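Long-range contact in uncharacterized protein (Bacteroides fragilis, PDB 3NNG), which is of unknown function but contains an F5/8 type C domain with a bound calcium ion, a fold that in many relatives binds carbohydrates: residues L74-T80 with D122-I128. The protein carries 1 engineered substitution. Sequence-based numbering, arbitrary orientation.
Sequences LTGFSVT and DPQYAAI
The side chains of L74 and I128 cross at a slant, L74 CG lying 4.2 Å from I128 CG1, and the pair begins a worked case of two antiparallel strands joined by a backbone ladder. At T75 the first rung is formed: I128 N donates to T75 O (2.7 Å) from well above the carbonyl plane, while a water links T75 OG1 to I128 O. G76 follows in a backbone conformation at which a CB would run into both the preceding carbonyl oxygen and A126 O; I128 CG1 packs tightly on its CA (3.5 Å). F77 then trades two hydrogen bonds with A126, and the one from A126 N to F77 O is almost straight (178°). With CG set between backbone N and carbonyl carbon (chi1 70°), the phenyl ring turns one face to A126 CB in a CH-pi contact. S78 CB lies obliquely against Y125 CD1 (3.6 Å), and its OG hydrogen-bonds to Y157 OH. V79 closes the ladder with a hydrogen bond each way to Q124, before T80 CG2 lies across P123. Strand 71-79 runs between strands 124-144 and 148-159 of the F5/8 type C beta-sandwich, F77 touching L156 and I140, with T80 near the bound calcium ion.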
ATOM      1  N   LEU A  74      10.857  -7.273   5.356  1.00 17.42           N
ATOM      2  CA  LEU A  74       9.936  -7.029   4.243  1.00 20.28           C
ATOM      3  C   LEU A  74      10.496  -7.466   2.899  1.00 23.18           C
ATOM      4  O   LEU A  74      11.500  -6.915   2.439  1.00 18.95           O
ATOM      5  CB  LEU A  74       9.600  -5.537   4.190  1.00 18.02           C
ATOM      6  CG  LEU A  74       8.635  -5.090   3.102  1.00 19.42           C
ATOM      7  CD1 LEU A  74       7.320  -5.862   3.242  1.00 16.23           C
ATOM      8  CD2 LEU A  74       8.401  -3.579   3.186  1.00 14.62           C
ATOM      9  N   THR A  75       9.830  -8.431   2.257  1.00 16.04           N
ATOM     10  CA  THR A  75      10.293  -8.935   0.961  1.00 15.95           C
ATOM     11  C   THR A  75       9.574  -8.293  -0.231  1.00 22.82           C
ATOM     12  O   THR A  75      10.034  -8.369  -1.364  1.00 18.24           O
ATOM     13  CB  THR A  75      10.206 -10.484   0.868  1.00 27.75           C
ATOM     14  OG1 THR A  75      10.863 -10.924  -0.326  1.00 45.30           O
ATOM     15  CG2 THR A  75       8.753 -10.960   0.844  1.00 12.87           C
ATOM     16  N   GLY A  76       8.450  -7.644   0.024  1.00 22.05           N
ATOM     17  CA  GLY A  76       7.745  -6.959  -1.041  1.00 19.82           C
ATOM     18  C   GLY A  76       6.357  -6.589  -0.579  1.00 21.64           C
ATOM     19  O   GLY A  76       6.017  -6.803   0.584  1.00 16.45           O
ATOM     20  N   PHE A  77       5.550  -6.040  -1.485  1.00 18.11           N
ATOM     21  CA  PHE A  77       4.164  -5.774  -1.164  1.00 11.58           C
ATOM     22  C   PHE A  77       3.319  -5.984  -2.414  1.00 20.51           C
ATOM     23  O   PHE A  77       3.845  -6.213  -3.511  1.00 16.32           O
ATOM     24  CB  PHE A  77       4.006  -4.347  -0.625  1.00 10.36           C
ATOM     25  CG  PHE A  77       4.217  -3.293  -1.659  1.00 16.90           C
ATOM     26  CD1 PHE A  77       5.500  -2.895  -2.014  1.00 26.69           C
ATOM     27  CD2 PHE A  77       3.138  -2.710  -2.293  1.00 17.19           C
ATOM     28  CE1 PHE A  77       5.698  -1.922  -2.983  1.00 22.62           C
ATOM     29  CE2 PHE A  77       3.319  -1.750  -3.267  1.00 16.30           C
ATOM     30  CZ  PHE A  77       4.605  -1.348  -3.611  1.00 26.40           C
ATOM     31  N   SER A  78       2.007  -5.904  -2.247  1.00 19.15           N
ATOM     32  CA  SER A  78       1.100  -6.055  -3.366  1.00 20.36           C
ATOM     33  C   SER A  78      -0.102  -5.161  -3.185  1.00 22.33           C
ATOM     34  O   SER A  78      -0.551  -4.923  -2.055  1.00 23.24           O
ATOM     35  CB  SER A  78       0.634  -7.505  -3.486  1.00 15.54           C
ATOM     36  OG  SER A  78      -0.310  -7.800  -2.472  1.00 16.49           O
ATOM     37  N   VAL A  79      -0.629  -4.685  -4.312  1.00 18.65           N
ATOM     38  CA  VAL A  79      -1.815  -3.849  -4.325  1.00 10.59           C
ATOM     39  C   VAL A  79      -2.774  -4.376  -5.393  1.00 18.28           C
ATOM     40  O   VAL A  79      -2.352  -5.065  -6.329  1.00 16.39           O
ATOM     41  CB  VAL A  79      -1.447  -2.354  -4.566  1.00  8.63           C
ATOM     42  CG1 VAL A  79      -0.582  -1.830  -3.419  1.00  6.47           C
ATOM     43  CG2 VAL A  79      -0.707  -2.168  -5.893  1.00  8.55           C
ATOM     44  N   THR A  80      -4.062  -4.078  -5.231  1.00 18.63           N
ATOM     45  CA  THR A  80      -5.084  -4.422  -6.221  1.00 17.53           C
ATOM     46  C   THR A  80      -5.619  -3.150  -6.875  1.00 14.14           C
ATOM     47  O   THR A  80      -5.168  -2.045  -6.560  1.00 16.18           O
ATOM     48  CB  THR A  80      -6.277  -5.147  -5.561  1.00 17.05           C
ATOM     49  OG1 THR A  80      -6.879  -4.281  -4.588  1.00 19.97           O
ATOM     50  CG2 THR A  80      -5.811  -6.448  -4.861  1.00 17.75           C
ATOM     51  N   ASP A 122      -7.140  -9.442  -9.161  1.00 19.79           N
ATOM     52  CA  ASP A 122      -5.783  -9.958  -9.013  1.00 22.96           C
ATOM     53  C   ASP A 122      -4.817  -8.859  -8.564  1.00 21.09           C
ATOM     54  O   ASP A 122      -4.811  -7.777  -9.139  1.00 27.48           O
ATOM     55  CB  ASP A 122      -5.307 -10.558 -10.341  1.00 24.27           C
ATOM     56  CG  ASP A 122      -4.251 -11.637 -10.156  1.00 33.81           C
ATOM     57  OD1 ASP A 122      -4.471 -12.552  -9.336  1.00 36.83           O
ATOM     58  OD2 ASP A 122      -3.209 -11.578 -10.846  1.00 31.34           O
ATOM     59  N   PRO A 123      -3.999  -9.135  -7.528  1.00 23.76           N
ATOM     60  CA  PRO A 123      -2.984  -8.163  -7.108  1.00 17.59           C
ATOM     61  C   PRO A 123      -1.765  -8.200  -8.016  1.00 18.28           C
ATOM     62  O   PRO A 123      -1.568  -9.168  -8.733  1.00 19.99           O
ATOM     63  CB  PRO A 123      -2.591  -8.619  -5.699  1.00 21.98           C
ATOM     64  CG  PRO A 123      -3.252  -9.946  -5.479  1.00 23.81           C
ATOM     65  CD  PRO A 123      -3.939 -10.376  -6.738  1.00 18.23           C
ATOM     66  N   GLN A 124      -0.980  -7.130  -7.994  1.00 19.58           N
ATOM     67  CA  GLN A 124       0.332  -7.122  -8.608  1.00 18.97           C
ATOM     68  C   GLN A 124       1.339  -6.983  -7.481  1.00 16.20           C
ATOM     69  O   GLN A 124       1.072  -6.325  -6.479  1.00 19.15           O
ATOM     70  CB  GLN A 124       0.476  -5.975  -9.614  1.00 19.59           C
ATOM     71  CG  GLN A 124      -0.437  -6.117 -10.816  1.00 20.35           C
ATOM     72  CD  GLN A 124      -0.361  -4.937 -11.738  1.00 23.42           C
ATOM     73  OE1 GLN A 124       0.726  -4.476 -12.096  1.00 22.70           O
ATOM     74  NE2 GLN A 124      -1.520  -4.427 -12.133  1.00 27.12           N
ATOM     75  N   TYR A 125       2.497  -7.607  -7.660  1.00 14.79           N
ATOM     76  CA  TYR A 125       3.467  -7.754  -6.602  1.00 20.89           C
ATOM     77  C   TYR A 125       4.701  -6.918  -6.894  1.00 27.32           C
ATOM     78  O   TYR A 125       5.207  -6.900  -8.014  1.00 22.79           O
ATOM     79  CB  TYR A 125       3.824  -9.231  -6.444  1.00 15.47           C
ATOM     80  CG  TYR A 125       2.617 -10.098  -6.167  1.00 18.23           C
ATOM     81  CD1 TYR A 125       2.239 -10.400  -4.860  1.00 17.06           C
ATOM     82  CD2 TYR A 125       1.851 -10.608  -7.204  1.00 25.86           C
ATOM     83  CE1 TYR A 125       1.138 -11.181  -4.607  1.00 22.91           C
ATOM     84  CE2 TYR A 125       0.746 -11.392  -6.957  1.00 20.94           C
ATOM     85  CZ  TYR A 125       0.395 -11.674  -5.660  1.00 25.30           C
ATOM     86  OH  TYR A 125      -0.706 -12.455  -5.405  1.00 37.68           O
ATOM     87  N   ALA A 126       5.174  -6.197  -5.888  1.00 19.79           N
ATOM     88  CA  ALA A 126       6.372  -5.400  -6.069  1.00 24.03           C
ATOM     89  C   ALA A 126       7.412  -5.877  -5.067  1.00 21.36           C
ATOM     90  O   ALA A 126       7.208  -5.782  -3.859  1.00 20.87           O
ATOM     91  CB  ALA A 126       6.073  -3.925  -5.886  1.00 22.37           C
ATOM     92  N   ALA A 127       8.512  -6.412  -5.585  1.00 17.92           N
ATOM     93  CA  ALA A 127       9.577  -6.962  -4.758  1.00 23.77           C
ATOM     94  C   ALA A 127      10.384  -5.872  -4.053  1.00 29.76           C
ATOM     95  O   ALA A 127      10.644  -4.807  -4.615  1.00 26.32           O
ATOM     96  CB  ALA A 127      10.498  -7.845  -5.614  1.00 20.77           C
ATOM     97  N   ILE A 128      10.764  -6.147  -2.808  1.00 33.94           N
ATOM     98  CA  ILE A 128      11.695  -5.297  -2.076  1.00 25.00           C
ATOM     99  C   ILE A 128      13.001  -6.071  -1.925  1.00 24.24           C
ATOM    100  O   ILE A 128      13.052  -7.121  -1.263  1.00 22.70           O
ATOM    101  CB  ILE A 128      11.159  -4.929  -0.685  1.00 27.21           C
ATOM    102  CG1 ILE A 128       9.827  -4.191  -0.793  1.00 22.76           C
ATOM    103  CG2 ILE A 128      12.176  -4.068   0.073  1.00 26.33           C
ATOM    104  CD1 ILE A 128       9.966  -2.784  -1.263  1.00 31.74           C
TER
HETATM  105  O   HOH W   1      12.669  -9.738  -2.233  1.00 30.59           O